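Local coordinates for protein spectinomycin phosphotransferase (Legionella pneumophila, PDB 3I1A) that phosphorylates the antibiotic spectinomycin, acting as a resistance factor with a protein-kinase-like fold that binds adenine nucleotide and magnesium, at residues A[87-90]-A[95-98]; A[153-158]-A[191-196]. One frame throughout, in Å; residues are numbered along the deposited sequence. Where two conformers were deposited one is given.

Contact 1 (A[87-90]-A[95-98]); sequences KLFQ and FKII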
loop_
_atom_site.group_PDB
_atom_site.type_symbol
_atom_site.label_atom_id
_atom_site.label_comp_id
_atom_site.label_asym_id
_atom_site.label_seq_id
_atom_site.Cartn_x
_atom_site.Cartn_y
_atom_site.Cartn_z
ATOM N N LYS A 87 -13.687 20.504 -7.565
ATOM C CA LYS A 87 -12.489 20.129 -6.797
ATOM C C LYS A 87 -12.690 18.708 -6.270
ATOM O O LYS A 87 -13.838 18.280 -6.074
ATOM C CB LYS A 87 -12.294 21.089 -5.623
ATOM C CG LYS A 87 -12.025 22.511 -6.077
ATOM C CD LYS A 87 -12.441 23.550 -5.046
ATOM C CE LYS A 87 -11.629 23.459 -3.768
ATOM N NZ LYS A 87 -11.939 24.552 -2.800
ATOM N N LEU A 88 -11.593 17.989 -6.022
ATOM C CA LEU A 88 -11.661 16.612 -5.528
ATOM C C LEU A 88 -11.891 16.495 -4.019
ATOM O O LEU A 88 -11.970 15.398 -3.471
ATOM C CB LEU A 88 -10.399 15.836 -5.948
ATOM C CG LEU A 88 -10.278 15.569 -7.464
ATOM C CD1 LEU A 88 -9.048 14.687 -7.731
ATOM C CD2 LEU A 88 -11.538 14.873 -7.983
ATOM N N PHE A 89 -12.011 17.631 -3.344
ATOM C CA PHE A 89 -12.274 17.614 -1.923
ATOM C C PHE A 89 -12.686 19.015 -1.501
ATOM O O PHE A 89 -12.344 19.991 -2.180
ATOM C CB PHE A 89 -11.020 17.145 -1.155
ATOM C CG PHE A 89 -9.899 18.164 -1.118
ATOM C CD1 PHE A 89 -9.774 19.044 -0.049
ATOM C CD2 PHE A 89 -8.957 18.223 -2.142
ATOM C CE1 PHE A 89 -8.723 19.966 0.005
ATOM C CE2 PHE A 89 -7.907 19.143 -2.095
ATOM C CZ PHE A 89 -7.794 20.016 -1.014
ATOM N N GLN A 90 -13.452 19.107 -0.411
ATOM C CA GLN A 90 -13.904 20.385 0.111
ATOM C C GLN A 90 -13.089 20.777 1.346
ATOM O O GLN A 90 -13.062 20.062 2.359
ATOM C CB GLN A 90 -15.371 20.311 0.511
ATOM C CG GLN A 90 -15.921 21.675 0.943
ATOM C CD GLN A 90 -15.906 22.667 -0.214
ATOM O OE1 GLN A 90 -16.364 22.351 -1.316
ATOM N NE2 GLN A 90 -15.381 23.863 0.028
ATOM N N PHE A 95 -11.121 21.308 8.783
ATOM C CA PHE A 95 -11.050 19.941 8.302
ATOM C C PHE A 95 -11.461 19.881 6.840
ATOM O O PHE A 95 -11.968 20.862 6.282
ATOM C CB PHE A 95 -11.892 18.991 9.165
ATOM C CG PHE A 95 -13.375 19.222 9.084
ATOM C CD1 PHE A 95 -14.157 18.519 8.168
ATOM C CD2 PHE A 95 -13.991 20.143 9.924
ATOM C CE1 PHE A 95 -15.535 18.735 8.090
ATOM C CE2 PHE A 95 -15.376 20.367 9.852
ATOM C CZ PHE A 95 -16.140 19.658 8.931
ATOM N N LYS A 96 -11.197 18.733 6.233
ATOM C CA LYS A 96 -11.485 18.468 4.827
ATOM C C LYS A 96 -12.535 17.376 4.682
ATOM O O LYS A 96 -12.599 16.476 5.514
ATOM C CB LYS A 96 -10.234 17.924 4.140
ATOM C CG LYS A 96 -9.078 18.863 3.944
ATOM C CD LYS A 96 -7.984 18.111 3.146
ATOM C CE LYS A 96 -6.725 18.950 2.959
ATOM N NZ LYS A 96 -6.068 19.188 4.275
ATOM N N ILE A 97 -13.338 17.454 3.615
ATOM C CA ILE A 97 -14.339 16.417 3.308
ATOM C C ILE A 97 -13.887 15.808 1.983
ATOM O O ILE A 97 -13.581 16.546 1.053
ATOM C CB ILE A 97 -15.757 16.994 3.014
ATOM C CG1 ILE A 97 -16.361 17.641 4.256
ATOM C CG2 ILE A 97 -16.707 15.870 2.558
ATOM C CD1 ILE A 97 -17.807 18.152 4.031
ATOM N N ILE A 98 -13.837 14.483 1.896
ATOM C CA ILE A 98 -13.484 13.802 0.633
ATOM C C ILE A 98 -14.630 12.857 0.425
ATOM O O ILE A 98 -14.853 11.958 1.247
ATOM C CB ILE A 98 -12.220 12.912 0.715
ATOM C CG1 ILE A 98 -11.063 13.640 1.400
ATOM C CG2 ILE A 98 -11.797 12.542 -0.707
ATOM C CD1 ILE A 98 -10.390 14.637 0.549
#

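Contact 2 (A[153-158]-A[191-196]); sequences IVRSFY and TSEKLS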
loop_
_atom_site.group_PDB
_atom_site.type_symbol
_atom_site.label_atom_id
_atom_site.label_comp_id
_atom_site.label_asym_id
_atom_site.label_seq_id
_atom_site.Cartn_x
_atom_site.Cartn_y
_atom_site.Cartn_z
ATOM N N ILE A 153 17.001 -2.467 12.660
ATOM C CA ILE A 153 16.056 -3.003 13.640
ATOM C C ILE A 153 16.090 -4.525 13.657
ATOM O O ILE A 153 16.084 -5.138 14.727
ATOM C CB ILE A 153 14.623 -2.531 13.346
ATOM C CG1 ILE A 153 14.492 -1.053 13.704
ATOM C CG2 ILE A 153 13.615 -3.340 14.168
ATOM C CD1 ILE A 153 13.254 -0.397 13.119
ATOM N N VAL A 154 16.134 -5.161 12.493
ATOM C CA VAL A 154 16.157 -6.612 12.509
ATOM C C VAL A 154 17.468 -7.100 13.139
ATOM O O VAL A 154 17.490 -8.123 13.812
ATOM C CB VAL A 154 15.990 -7.237 11.089
ATOM C CG1 VAL A 154 16.093 -8.727 11.170
ATOM C CG2 VAL A 154 14.610 -6.855 10.504
ATOM N N ARG A 155 18.563 -6.370 12.932
ATOM C CA ARG A 155 19.812 -6.824 13.548
ATOM C C ARG A 155 19.718 -6.684 15.059
ATOM O O ARG A 155 20.326 -7.474 15.784
ATOM C CB ARG A 155 21.031 -6.035 13.031
ATOM C CG ARG A 155 21.304 -6.279 11.567
ATOM C CD ARG A 155 22.667 -5.775 11.135
ATOM N NE ARG A 155 22.741 -5.663 9.686
ATOM C CZ ARG A 155 22.560 -4.515 9.030
ATOM N NH1 ARG A 155 22.309 -3.399 9.700
ATOM N NH2 ARG A 155 22.618 -4.482 7.705
ATOM N N SER A 156 18.975 -5.685 15.537
ATOM C CA SER A 156 18.840 -5.510 16.982
ATOM C C SER A 156 18.109 -6.706 17.586
ATOM O O SER A 156 18.237 -6.959 18.785
ATOM C CB SER A 156 18.091 -4.220 17.326
ATOM O OG SER A 156 16.714 -4.305 16.986
ATOM N N PHE A 157 17.357 -7.448 16.770
ATOM C CA PHE A 157 16.630 -8.625 17.274
ATOM C C PHE A 157 17.554 -9.802 17.563
ATOM O O PHE A 157 17.267 -10.612 18.441
ATOM C CB PHE A 157 15.580 -9.148 16.270
ATOM C CG PHE A 157 14.425 -8.211 15.997
ATOM C CD1 PHE A 157 14.198 -7.072 16.777
ATOM C CD2 PHE A 157 13.544 -8.497 14.958
ATOM C CE1 PHE A 157 13.119 -6.245 16.525
ATOM C CE2 PHE A 157 12.449 -7.664 14.698
ATOM C CZ PHE A 157 12.238 -6.541 15.481
ATOM N N TYR A 158 18.652 -9.906 16.814
ATOM C CA TYR A 158 19.581 -11.021 16.954
ATOM C C TYR A 158 19.886 -11.453 18.383
ATOM O O TYR A 158 19.761 -12.631 18.725
ATOM C CB TYR A 158 20.891 -10.697 16.226
ATOM C CG TYR A 158 20.730 -10.585 14.712
ATOM C CD1 TYR A 158 21.740 -10.023 13.934
ATOM C CD2 TYR A 158 19.588 -11.069 14.064
ATOM C CE1 TYR A 158 21.626 -9.942 12.543
ATOM C CE2 TYR A 158 19.457 -10.997 12.667
ATOM C CZ TYR A 158 20.483 -10.432 11.913
ATOM O OH TYR A 158 20.390 -10.384 10.531
ATOM N N THR A 191 21.371 -9.560 2.285
ATOM C CA THR A 191 21.237 -9.388 0.838
ATOM C C THR A 191 20.709 -8.002 0.544
ATOM O O THR A 191 21.178 -7.342 -0.390
ATOM C CB THR A 191 20.307 -10.430 0.206
ATOM O OG1 THR A 191 20.917 -11.719 0.302
ATOM C CG2 THR A 191 20.069 -10.097 -1.272
ATOM N N SER A 192 19.740 -7.552 1.338
ATOM C CA SER A 192 19.208 -6.208 1.165
ATOM C C SER A 192 20.360 -5.206 1.354
ATOM O O SER A 192 20.505 -4.263 0.577
ATOM C CB SER A 192 18.095 -5.944 2.187
ATOM O OG SER A 192 17.711 -4.588 2.160
ATOM N N GLU A 193 21.181 -5.420 2.385
ATOM C CA GLU A 193 22.315 -4.534 2.676
ATOM C C GLU A 193 23.336 -4.533 1.527
ATOM O O GLU A 193 23.754 -3.470 1.076
ATOM C CB GLU A 193 22.973 -4.959 4.001
ATOM C CG GLU A 193 24.079 -4.038 4.564
ATOM C CD GLU A 193 23.602 -2.653 5.007
ATOM O OE1 GLU A 193 22.562 -2.532 5.692
ATOM O OE2 GLU A 193 24.295 -1.664 4.683
ATOM N N LYS A 194 23.726 -5.716 1.057
ATOM C CA LYS A 194 24.681 -5.863 -0.049
ATOM C C LYS A 194 24.178 -5.199 -1.329
ATOM O O LYS A 194 24.933 -4.525 -2.044
ATOM C CB LYS A 194 24.932 -7.345 -0.328
ATOM C CG LYS A 194 25.894 -7.654 -1.475
ATOM C CD LYS A 194 25.681 -9.089 -1.974
ATOM C CE LYS A 194 26.910 -9.658 -2.691
ATOM N NZ LYS A 194 28.059 -9.948 -1.757
ATOM N N LEU A 195 22.903 -5.409 -1.630
ATOM C CA LEU A 195 22.333 -4.829 -2.823
ATOM C C LEU A 195 22.215 -3.319 -2.695
ATOM O O LEU A 195 22.387 -2.608 -3.687
ATOM C CB LEU A 195 20.975 -5.472 -3.135
ATOM C CG LEU A 195 21.034 -6.962 -3.497
ATOM C CD1 LEU A 195 19.636 -7.468 -3.875
ATOM C CD2 LEU A 195 22.001 -7.178 -4.664
ATOM N N SER A 196 21.946 -2.805 -1.495
ATOM C CA SER A 196 21.838 -1.357 -1.365
ATOM C C SER A 196 23.181 -0.700 -1.649
ATOM O O SER A 196 23.234 0.404 -2.185
ATOM C CB SER A 196 21.353 -0.924 0.031
ATOM O OG SER A 196 22.330 -1.134 1.031
HETATM O O HOH W 1 22.262 -1.292 8.027
#

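Contact 1 (A[87-90]-A[95-98])
The carbonyl oxygen Gln90 O takes two approaches from the facing strand: the amide Ile97 N at 2.9 Å, a nearly straight hydrogen bond (162° at the hydrogen), and the CA-H of Lys96, with Lys96 CA 3.3 Å from Gln90 O. The return bond, Gln90 N to Ile97 O at 3.0 Å, closes the ring, so Gln90 and Ile97 form an antiparallel hydrogen-bonded pair. Both side chains leave on the same face of the sheet, their CB atoms 4.2 Å apart. Gln90 then swings its amide end away from Ile97, and both lie against helix 10-19, Gln90 on His18 and Tyr19, Ile97 on Leu14 and Tyr19. This pair belongs to the hairpin that brings edge strand 90-91 beside strand 95-101 in the five-stranded antiparallel sheet of the kinase-like N-terminal lobe. On its other edge strand 95-101 bonds to strand 48-55 through the backbones of Lys96 and Ile98. Phe89, just ahead of the edge strand, works a different side. Its CG sits between the backbone N and the carbonyl carbon (chi1 72°), which carries the ring across the Lys96 chain: Phe89 CE1 lies 3.7 Å from Lys96 CE, and Phe89 CD1 3.8 Å from Lys96 CD. The lysine runs straight from CB to CE, slanting past Phe89 CD1 and CE1, then bends at its last torsion (66°) so that its ammonium hydrogen-bonds the carbonyl of His58. Ile98 CD1 approaches the root of the same ring, 3.9 Å from Phe89 CG; its still shorter modelled separation from CB is doubtful. Leu63 of helix 61-71 touches both Phe89 and Ile98, while Leu88 packs on Ile66 and Arg67 of that helix.

Contact 2 (A[153-158]-A[191-196])
Helices 149-157 and 182-198 stand well apart here, the nearest CA atoms being those of Arg155 and Glu193 at 11.4 Å, so the contact between these segments is made by long side chains. Both residues send their side chains toward the other helix, and the two chains meet at about a right angle. Arg155 runs extended from CG to NE and delivers NH2 to Glu193 OE1 at 2.8 Å, a salt bridge with 153° at the hydrogen. The oxygen lies almost in the guanidinium plane, at its edge, but the nitrogen comes to the carboxylate from above, 43° out of its plane. This is therefore a single-point grip, not a two-pronged carboxylate-guanidinium pair. With CG anti to the backbone N (chi1 -173°), Glu193 CG comes 3.5 Å from Arg155 NH2, and the bend at chi2 then directs the carboxylate. A water completes a second path: it accepts from Arg155 NH1 at 2.7 Å and donates to Glu193 OE1 at 2.7 Å. Arg151, one turn earlier on the arginine's helix, also forms a salt bridge to that oxygen through its NE, so the charge of OE1 is shared by two guanidinium groups, which would probably favour the ionised acid. Glu193 was built in two conformers, and the bridge is that of one of them. Elsewhere along the interface, the helices pack through carbon: Val189 is touched by the side chains of Val154, Arg155 and Tyr158, whose ring stacks on His186, while helix 274-297 touches both helices, Phe157 through Gln294 and Leu297, Ser192 through Tyr279.

Contact 1 and contact 2 lie on opposite sides of the molecule's centre, with their own centres 41 Å apart and nearest atoms about 29 Å apart, so neither touches the other. Contact 1 closes in the chain before contact 2 opens. The first borders the nucleotide pocket: the side chain of Ile98 is about 4 Å from that of Lys52 and about 7 Å from that of Phe50, both ADP-binding residues, and its strand continues to Pro101, another of them. Contact 2, among the helices on the far side of the chain's centre from the N-terminal lobe's sheet, is remote from the annotated nucleotide and magnesium sites.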